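Myo-inositol-1-phosphate synthase-related protein (Thermotoga maritima MSB8, PDB 3CIN) is a member of the myo-inositol-1-phosphate synthase-related family, has a Rossmann-type domain that binds nicotinamide-adenine-dinucleotide, and assembles from four chains. Local coordinates at residues 43-48 against 339-344; 147-152 against 265-270; 178-183 against 212-217. All blocks are in the same frame, centred on the assembly; numbering follows the deposited sequence. Where two conformers were deposited one is given.

Contact 1. Residues 43-48 against 339-344; sequences YGVPLA and LVRLGK
Val-45 meets Arg-341 through one methyl: its CG1 lies 3.5 Å from Arg-341 NH2, and the two side chains cross at about a right angle. The methyl approaches the guanidinium obliquely, while Val-45 also packs on Val-337 and Asp-338, one turn earlier in helix 328-348. A type I beta turn runs from Val-45 to Ala-48, closed by the bond from Ala-48 N to Val-45 O (3.0 Å). Pro-46, at the second position of the turn, rests on Leu-335 and Asp-338 of the same helix, and also packs against Gln-238 of the second subunit. The turn belongs to the long connection between helix 23-36 and strand 58-65 of the Rossmann-type sheet, so the contact joins this crossover connection to helix 328-348, close to a subunit boundary. Leu-47 follows; its CD1 touches Leu-342 CD2 at 4.1 Å, and its backbone N is bonded to Asp-338 OD2. Both leucines also touch Tyr-362. At Ala-48 the carbonyl O takes two hydrogen bonds from Arg-341, 2.8 Å from NH2 and 2.9 Å from NH1. The oxygen lies in the guanidinium plane and faces the end of the group, so each bond is bent, with N-H...O angles of 149° and 141°. A turn in the arginine chain at CG-CD (chi3 -70°) directs this end to the loop. All three nitrogens have further partners: NE hydrogen-bonds Val-337 O, NH1 Ile-53 O, and NH2 forms a salt bridge with Asp-338.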
loop_
_atom_site.group_PDB
_atom_site.type_symbol
_atom_site.label_atom_id
_atom_site.label_comp_id
_atom_site.label_asym_id
_atom_site.label_seq_id
_atom_site.Cartn_x
_atom_site.Cartn_y
_atom_site.Cartn_z
ATOM N N TYR A 43 -25.242 10.168 2.639
ATOM C CA TYR A 43 -23.952 9.758 2.068
ATOM C C TYR A 43 -24.027 8.348 1.557
ATOM O O TYR A 43 -24.755 7.489 2.103
ATOM C CB TYR A 43 -22.825 9.924 3.077
ATOM C CG TYR A 43 -22.753 11.284 3.633
ATOM C CD1 TYR A 43 -22.687 12.410 2.782
ATOM C CD2 TYR A 43 -22.781 11.500 4.993
ATOM C CE1 TYR A 43 -22.662 13.674 3.298
ATOM C CE2 TYR A 43 -22.751 12.773 5.513
ATOM C CZ TYR A 43 -22.654 13.860 4.662
ATOM O OH TYR A 43 -22.628 15.127 5.182
ATOM N N GLY A 44 -23.331 8.078 0.468
ATOM C CA GLY A 44 -23.416 6.791 -0.212
ATOM C C GLY A 44 -24.640 6.544 -1.093
ATOM O O GLY A 44 -24.749 5.497 -1.776
ATOM N N VAL A 45 -25.572 7.486 -1.088
ATOM C CA VAL A 45 -26.739 7.428 -1.990
ATOM C C VAL A 45 -26.462 8.445 -3.116
ATOM O O VAL A 45 -26.560 9.663 -2.900
ATOM C CB VAL A 45 -28.011 7.838 -1.253
ATOM C CG1 VAL A 45 -29.234 7.716 -2.231
ATOM C CG2 VAL A 45 -28.220 6.935 -0.007
ATOM N N PRO A 46 -26.046 7.955 -4.288
ATOM C CA PRO A 46 -25.558 8.895 -5.316
ATOM C C PRO A 46 -26.432 10.060 -5.646
ATOM O O PRO A 46 -25.907 11.188 -5.688
ATOM C CB PRO A 46 -25.285 7.980 -6.515
ATOM C CG PRO A 46 -24.910 6.675 -5.867
ATOM C CD PRO A 46 -25.864 6.551 -4.730
ATOM N N LEU A 47 -27.734 9.848 -5.816
ATOM C CA LEU A 47 -28.637 10.916 -6.209
ATOM C C LEU A 47 -29.321 11.556 -5.021
ATOM O O LEU A 47 -30.064 12.494 -5.181
ATOM C CB LEU A 47 -29.651 10.442 -7.269
ATOM C CG LEU A 47 -28.991 9.982 -8.563
ATOM C CD1 LEU A 47 -30.179 9.452 -9.397
ATOM C CD2 LEU A 47 -28.204 11.102 -9.244
ATOM N N ALA A 48 -29.007 11.089 -3.811
ATOM C CA ALA A 48 -29.426 11.770 -2.578
ATOM C C ALA A 48 -30.871 12.247 -2.671
ATOM O O ALA A 48 -31.744 11.422 -2.904
ATOM C CB ALA A 48 -28.493 12.871 -2.259
ATOM N N LEU A 339 -31.718 2.928 -6.646
ATOM C CA LEU A 339 -32.226 1.950 -7.622
ATOM C C LEU A 339 -33.714 1.686 -7.454
ATOM O O LEU A 339 -34.428 1.566 -8.438
ATOM C CB LEU A 339 -31.469 0.642 -7.544
ATOM C CG LEU A 339 -30.087 0.699 -8.136
ATOM C CD1 LEU A 339 -29.222 -0.481 -7.619
ATOM C CD2 LEU A 339 -30.128 0.732 -9.658
ATOM N N VAL A 340 -34.214 1.612 -6.225
ATOM C CA VAL A 340 -35.641 1.466 -6.056
ATOM C C VAL A 340 -36.434 2.673 -6.563
ATOM O O VAL A 340 -37.530 2.520 -7.106
ATOM C CB VAL A 340 -36.053 1.125 -4.588
ATOM C CG1 VAL A 340 -35.420 -0.206 -4.127
ATOM C CG2 VAL A 340 -35.805 2.283 -3.616
ATOM N N ARG A 341 -35.909 3.884 -6.384
ATOM C CA ARG A 341 -36.607 5.106 -6.848
ATOM C C ARG A 341 -36.498 5.211 -8.368
ATOM O O ARG A 341 -37.445 5.557 -9.053
ATOM C CB ARG A 341 -35.995 6.333 -6.193
ATOM C CG ARG A 341 -36.191 6.351 -4.650
ATOM C CD ARG A 341 -35.698 7.561 -4.012
ATOM N NE ARG A 341 -34.248 7.667 -4.004
ATOM C CZ ARG A 341 -33.581 8.781 -3.650
ATOM N NH1 ARG A 341 -34.224 9.915 -3.284
ATOM N NH2 ARG A 341 -32.264 8.770 -3.685
ATOM N N LEU A 342 -35.327 4.917 -8.911
ATOM C CA LEU A 342 -35.184 4.867 -10.356
ATOM C C LEU A 342 -36.055 3.774 -10.984
ATOM O O LEU A 342 -36.507 3.903 -12.141
ATOM C CB LEU A 342 -33.728 4.623 -10.730
ATOM C CG LEU A 342 -32.712 5.714 -10.398
ATOM C CD1 LEU A 342 -31.267 5.191 -10.604
ATOM C CD2 LEU A 342 -32.972 7.002 -11.191
ATOM N N GLY A 343 -36.269 2.678 -10.277
ATOM C CA GLY A 343 -37.152 1.622 -10.802
ATOM C C GLY A 343 -38.580 2.117 -10.942
ATOM O O GLY A 343 -39.256 1.804 -11.911
ATOM N N LYS A 344 -39.054 2.864 -9.957
ATOM C CA LYS A 344 -40.409 3.459 -10.039
ATOM C C LYS A 344 -40.525 4.476 -11.189
ATOM O O LYS A 344 -41.539 4.535 -11.875
ATOM C CB LYS A 344 -40.758 4.076 -8.697
ATOM C CG LYS A 344 -42.145 4.641 -8.577
ATOM C CD LYS A 344 -43.192 3.556 -8.774
ATOM C CE LYS A 344 -44.578 3.969 -8.325
ATOM N NZ LYS A 344 -44.960 5.326 -8.776
#

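Contact 2. Residues 147-152 against 265-270; sequences AFVPFG and KNKSKE
The loop leaving strand 138-141 of the Rossmann-type sheet is joined to helix 262-272 by a side-chain-to-backbone hydrogen bond, from Ser-268 OG to Phe-148 O. At 2.7 Å it is short, and the hydroxyl lies in the carbonyl plane on a lone pair of the oxygen, the C=O...OG angle being 126°. The same OG stands 2.8 Å from Phe-148 N, so the hydroxyl sits close to both polar backbone atoms of one residue. It reaches them from the helix with chi1 -67°, which places OG beside the backbone N of Ser-268 and anti to its carbonyl carbon. Ala-147 borders the hydroxyl with its methyl, CB lying 3.9 Å from Ser-268 OG. Further along the loop, Val-149 turns CG2 against the aliphatic part of Lys-267; this methyl is 4.0 Å from Lys-267 CD and about as far from CG, and the two side chains cross at about a right angle. That part of the contact lies near the surface, whereas Ser-268 and Phe-148 are buried. Beyond the serine, the Phe-148 ring packs on Phe-271 and Thr-272 of the same helix and meets the ring of Phe-198 with the planes at about 45°. Val-149 O is bonded to Arg-168 and Gln-173, and the loop then runs on into helix 154-162, against which Phe-151 packs.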
loop_
_atom_site.group_PDB
_atom_site.type_symbol
_atom_site.label_atom_id
_atom_site.label_comp_id
_atom_site.label_asym_id
_atom_site.label_seq_id
_atom_site.Cartn_x
_atom_site.Cartn_y
_atom_site.Cartn_z
ATOM N N ALA A 147 -24.503 -20.668 -8.261
ATOM C CA ALA A 147 -23.849 -21.303 -9.421
ATOM C C ALA A 147 -24.927 -21.403 -10.526
ATOM O O ALA A 147 -25.725 -22.332 -10.524
ATOM C CB ALA A 147 -23.345 -22.674 -9.050
ATOM N N PHE A 148 -24.959 -20.446 -11.452
ATOM C CA PHE A 148 -26.041 -20.338 -12.444
ATOM C C PHE A 148 -25.473 -20.629 -13.818
ATOM O O PHE A 148 -24.242 -20.549 -14.039
ATOM C CB PHE A 148 -26.660 -18.949 -12.437
ATOM C CG PHE A 148 -25.732 -17.868 -12.950
ATOM C CD1 PHE A 148 -24.756 -17.347 -12.145
ATOM C CD2 PHE A 148 -25.794 -17.429 -14.278
ATOM C CE1 PHE A 148 -23.849 -16.416 -12.631
ATOM C CE2 PHE A 148 -24.904 -16.498 -14.752
ATOM C CZ PHE A 148 -23.956 -15.985 -13.953
ATOM N N VAL A 149 -26.380 -20.942 -14.727
ATOM C CA VAL A 149 -26.084 -21.003 -16.150
ATOM C C VAL A 149 -27.244 -20.299 -16.866
ATOM O O VAL A 149 -28.389 -20.676 -16.676
ATOM C CB VAL A 149 -26.030 -22.459 -16.637
ATOM C CG1 VAL A 149 -25.967 -22.524 -18.191
ATOM C CG2 VAL A 149 -24.865 -23.211 -15.957
ATOM N N PRO A 150 -26.957 -19.263 -17.643
ATOM C CA PRO A 150 -28.049 -18.583 -18.330
ATOM C C PRO A 150 -28.703 -19.439 -19.426
ATOM O O PRO A 150 -28.167 -20.475 -19.892
ATOM C CB PRO A 150 -27.363 -17.347 -18.966
ATOM C CG PRO A 150 -26.021 -17.812 -19.257
ATOM C CD PRO A 150 -25.647 -18.735 -18.042
ATOM N N PHE A 151 -29.888 -18.974 -19.833
ATOM C CA PHE A 151 -30.699 -19.631 -20.858
ATOM C C PHE A 151 -30.441 -19.122 -22.272
ATOM O O PHE A 151 -30.311 -19.902 -23.197
ATOM C CB PHE A 151 -32.188 -19.554 -20.530
ATOM C CG PHE A 151 -32.555 -20.361 -19.338
ATOM C CD1 PHE A 151 -32.765 -21.705 -19.448
ATOM C CD2 PHE A 151 -32.532 -19.807 -18.090
ATOM C CE1 PHE A 151 -33.051 -22.462 -18.340
ATOM C CE2 PHE A 151 -32.856 -20.568 -16.997
ATOM C CZ PHE A 151 -33.089 -21.891 -17.121
ATOM N N GLY A 152 -30.435 -17.818 -22.461
ATOM C CA GLY A 152 -30.253 -17.261 -23.784
ATOM C C GLY A 152 -31.529 -17.228 -24.611
ATOM O O GLY A 152 -31.840 -16.205 -25.223
ATOM N N LYS A 265 -18.380 -22.929 -8.701
ATOM C CA LYS A 265 -17.534 -21.880 -9.261
ATOM C C LYS A 265 -17.067 -22.226 -10.657
ATOM O O LYS A 265 -17.072 -21.357 -11.528
ATOM C CB LYS A 265 -16.333 -21.594 -8.353
ATOM C CG LYS A 265 -16.656 -20.677 -7.180
ATOM C CD LYS A 265 -15.426 -20.472 -6.280
ATOM C CE LYS A 265 -15.714 -19.483 -5.133
ATOM N NZ LYS A 265 -14.880 -19.791 -3.919
ATOM N N ASN A 266 -16.647 -23.476 -10.860
ATOM C CA ASN A 266 -16.193 -23.947 -12.188
ATOM C C ASN A 266 -17.321 -23.881 -13.217
ATOM O O ASN A 266 -17.102 -23.531 -14.369
ATOM C CB ASN A 266 -15.659 -25.385 -12.126
ATOM C CG ASN A 266 -14.333 -25.501 -11.374
ATOM O OD1 ASN A 266 -13.572 -24.536 -11.259
ATOM N ND2 ASN A 266 -14.061 -26.694 -10.851
ATOM N N LYS A 267 -18.526 -24.208 -12.775
ATOM C CA LYS A 267 -19.693 -24.277 -13.652
ATOM C C LYS A 267 -20.114 -22.884 -14.193
ATOM O O LYS A 267 -20.536 -22.753 -15.350
ATOM C CB LYS A 267 -20.849 -24.933 -12.889
ATOM C CG LYS A 267 -22.146 -25.147 -13.688
ATOM C CD LYS A 267 -23.382 -25.176 -12.778
ATOM C CE LYS A 267 -23.831 -26.570 -12.436
ATOM N NZ LYS A 267 -24.885 -26.515 -11.383
ATOM N N SER A 268 -20.001 -21.859 -13.347
ATOM C CA SER A 268 -20.446 -20.512 -13.672
ATOM C C SER A 268 -19.341 -19.577 -14.145
ATOM O O SER A 268 -19.656 -18.485 -14.611
ATOM C CB SER A 268 -21.101 -19.886 -12.448
ATOM O OG SER A 268 -22.301 -20.572 -12.155
ATOM N N LYS A 269 -18.073 -20.009 -13.989
ATOM C CA LYS A 269 -16.876 -19.212 -14.305
ATOM C C LYS A 269 -16.952 -18.555 -15.705
ATOM O O LYS A 269 -16.652 -17.360 -15.863
ATOM C CB LYS A 269 -15.611 -20.106 -14.212
ATOM C CG LYS A 269 -14.340 -19.440 -14.715
ATOM N N GLU A 270 -17.413 -19.321 -16.688
ATOM C CA GLU A 270 -17.592 -18.811 -18.071
ATOM C C GLU A 270 -18.391 -17.490 -18.066
ATOM O O GLU A 270 -18.149 -16.570 -18.868
ATOM C CB GLU A 270 -18.330 -19.869 -18.907
ATOM C CG GLU A 270 -18.348 -19.645 -20.422
ATOM C CD GLU A 270 -18.887 -20.874 -21.212
ATOM O OE1 GLU A 270 -19.651 -21.675 -20.628
ATOM O OE2 GLU A 270 -18.542 -21.035 -22.411
#

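Contact 3. Residues 178-183 against 212-217; sequences AAALYA and NNLVVF
Apolar helix-on-sheet packing joins Ala-179, Ala-180 and Ala-183 of helix 171-186 to Leu-214 and to the turn that leads into strand 214-217. Leu-214 carries the centre of the contact and branches over the helix surface. Its CD1 methyl reaches the Ala-179 side, 4.2 Å from Ala-179 CB and 3.9 Å from Ala-179 O. The other methyl, CD2, comes against Ala-180, 3.9 Å from its backbone N, and nearer the strand Leu-214 CB lies 3.9 Å from Ala-183 CB. CG is anti to the backbone N (chi1 -177°), which carries the branch point toward the helix, where the methyls meet Ala-179 and Ala-180. The helix side chains in the contact are all alanines, consistent with an approach of the two axes to 8.8 Å; their directions differ by 146°, so helix and strand run roughly antiparallel. This is the geometry of the Rossmann-type alpha/beta fold, in which helix 171-186, with helix 154-162, lies in the connection between the parallel strands 138-141 and 189-193 and extends its packing to strand 214-217, the next neighbour in the sheet. Helix 203-211 leads into that strand and lies beside the contact, Ala-209 touching Leu-214 and Leu-208 touching Ala-180. At the start of the strand the packing passes from side chain to backbone. Ala-183 CB sits 3.2 Å from Asn-212 O and is also near Asn-213 O. Asn-212 in turn lays its CB against the helix, 3.4 Å from Ala-180 O, while its amide nitrogen is turned back to bond Leu-208 O. Val-215 points away from the helix, and Val-215 and Asn-213 are bonded through the backbone to strand 189-193.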
loop_
_atom_site.group_PDB
_atom_site.type_symbol
_atom_site.label_atom_id
_atom_site.label_comp_id
_atom_site.label_asym_id
_atom_site.label_seq_id
_atom_site.Cartn_x
_atom_site.Cartn_y
_atom_site.Cartn_z
ATOM N N ALA A 178 -41.148 -15.383 -11.778
ATOM C CA ALA A 178 -42.288 -14.955 -10.973
ATOM C C ALA A 178 -42.572 -13.435 -11.050
ATOM O O ALA A 178 -43.740 -13.024 -11.127
ATOM C CB ALA A 178 -42.115 -15.385 -9.511
ATOM N N ALA A 179 -41.521 -12.620 -11.068
ATOM C CA ALA A 179 -41.655 -11.173 -11.150
ATOM C C ALA A 179 -42.336 -10.767 -12.452
ATOM O O ALA A 179 -43.144 -9.821 -12.444
ATOM C CB ALA A 179 -40.310 -10.435 -10.926
ATOM N N ALA A 180 -42.030 -11.449 -13.571
ATOM C CA ALA A 180 -42.661 -11.130 -14.856
ATOM C C ALA A 180 -44.130 -11.496 -14.780
ATOM O O ALA A 180 -44.988 -10.748 -15.253
ATOM C CB ALA A 180 -42.016 -11.878 -16.019
ATOM N N LEU A 181 -44.437 -12.662 -14.195
ATOM C CA LEU A 181 -45.851 -13.086 -14.122
ATOM C C LEU A 181 -46.624 -12.114 -13.231
ATOM O O LEU A 181 -47.762 -11.705 -13.568
ATOM C CB LEU A 181 -45.998 -14.530 -13.636
ATOM C CG LEU A 181 -45.808 -15.600 -14.716
ATOM C CD1 LEU A 181 -44.557 -15.517 -15.485
ATOM C CD2 LEU A 181 -45.919 -16.997 -14.127
ATOM N N TYR A 182 -45.998 -11.728 -12.130
ATOM C CA TYR A 182 -46.565 -10.741 -11.214
ATOM C C TYR A 182 -46.786 -9.401 -11.903
ATOM O O TYR A 182 -47.874 -8.794 -11.816
ATOM C CB TYR A 182 -45.683 -10.608 -9.990
ATOM C CG TYR A 182 -46.006 -9.361 -9.171
ATOM C CD1 TYR A 182 -47.193 -9.258 -8.426
ATOM C CD2 TYR A 182 -45.152 -8.260 -9.165
ATOM C CE1 TYR A 182 -47.483 -8.143 -7.713
ATOM C CE2 TYR A 182 -45.439 -7.127 -8.414
ATOM C CZ TYR A 182 -46.606 -7.063 -7.701
ATOM O OH TYR A 182 -46.916 -5.916 -6.968
ATOM N N ALA A 183 -45.775 -8.935 -12.629
ATOM C CA ALA A 183 -45.846 -7.671 -13.375
ATOM C C ALA A 183 -46.979 -7.656 -14.347
ATOM O O ALA A 183 -47.711 -6.634 -14.480
ATOM C CB ALA A 183 -44.507 -7.381 -14.110
ATOM N N ASN A 212 -43.942 -8.739 -20.501
ATOM C CA ASN A 212 -44.767 -8.850 -19.319
ATOM C C ASN A 212 -44.823 -7.628 -18.388
ATOM O O ASN A 212 -45.174 -7.732 -17.203
ATOM C CB ASN A 212 -44.381 -10.117 -18.571
ATOM C CG ASN A 212 -44.863 -11.354 -19.274
ATOM O OD1 ASN A 212 -46.084 -11.624 -19.307
ATOM N ND2 ASN A 212 -43.976 -12.027 -19.969
ATOM N N ASN A 213 -44.489 -6.476 -18.943
ATOM C CA ASN A 213 -44.544 -5.205 -18.223
ATOM C C ASN A 213 -43.598 -5.154 -17.027
ATOM O O ASN A 213 -43.928 -4.612 -15.970
ATOM C CB ASN A 213 -45.964 -4.855 -17.866
ATOM C CG ASN A 213 -46.783 -4.567 -19.090
ATOM O OD1 ASN A 213 -46.224 -4.335 -20.170
ATOM N ND2 ASN A 213 -48.105 -4.575 -18.939
ATOM N N LEU A 214 -42.421 -5.734 -17.215
ATOM C CA LEU A 214 -41.400 -5.724 -16.203
ATOM C C LEU A 214 -40.142 -4.957 -16.609
ATOM O O LEU A 214 -39.608 -5.150 -17.706
ATOM C CB LEU A 214 -41.034 -7.167 -15.790
ATOM C CG LEU A 214 -40.006 -7.316 -14.659
ATOM C CD1 LEU A 214 -40.582 -7.011 -13.289
ATOM C CD2 LEU A 214 -39.393 -8.730 -14.670
ATOM N N VAL A 215 -39.719 -4.061 -15.724
ATOM C CA VAL A 215 -38.436 -3.350 -15.848
ATOM C C VAL A 215 -37.398 -4.154 -15.071
ATOM O O VAL A 215 -37.615 -4.567 -13.930
ATOM C CB VAL A 215 -38.501 -1.921 -15.224
ATOM C CG1 VAL A 215 -37.187 -1.170 -15.481
ATOM C CG2 VAL A 215 -39.642 -1.140 -15.779
ATOM N N VAL A 216 -36.227 -4.320 -15.663
ATOM C CA VAL A 216 -35.177 -5.054 -15.037
ATOM C C VAL A 216 -33.940 -4.167 -14.953
ATOM O O VAL A 216 -33.541 -3.594 -15.959
ATOM C CB VAL A 216 -34.847 -6.335 -15.821
ATOM C CG1 VAL A 216 -33.613 -6.990 -15.266
ATOM C CG2 VAL A 216 -36.020 -7.342 -15.714
ATOM N N PHE A 217 -33.383 -4.042 -13.751
ATOM C CA PHE A 217 -32.014 -3.494 -13.608
ATOM C C PHE A 217 -31.103 -4.655 -13.218
ATOM O O PHE A 217 -31.415 -5.480 -12.321
ATOM C CB PHE A 217 -31.905 -2.412 -12.545
ATOM C CG PHE A 217 -32.788 -1.158 -12.776
ATOM C CD1 PHE A 217 -33.175 -0.722 -14.039
ATOM C CD2 PHE A 217 -33.165 -0.405 -11.652
ATOM C CE1 PHE A 217 -33.924 0.474 -14.174
ATOM C CE2 PHE A 217 -33.879 0.741 -11.783
ATOM C CZ PHE A 217 -34.310 1.168 -13.024
#

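Overall arrangement
Contacts 1 and 3 touch through Phe-217, whose ring packs on helix 328-348: CE2 is 3.4 Å from Gly-343 N and CZ 3.6 Å from Leu-342 O. Strand 214-217 thus meets helix 171-186 through Leu-214 and helix 328-348 through Phe-217. Contact 2 stands apart, its centre about 30 Å from that of contact 1, across the centre of the chain, and about 23 Å from that of contact 3. It is also the nearest of the three to the nicotinamide-adenine-dinucleotide: the side chain of Phe-148 is about 10 Å from this ligand, that of Ala-179 about 13 Å and that of Val-45 about 14 Å. The side chain of Phe-148 is about 12 Å from the magnesium ion.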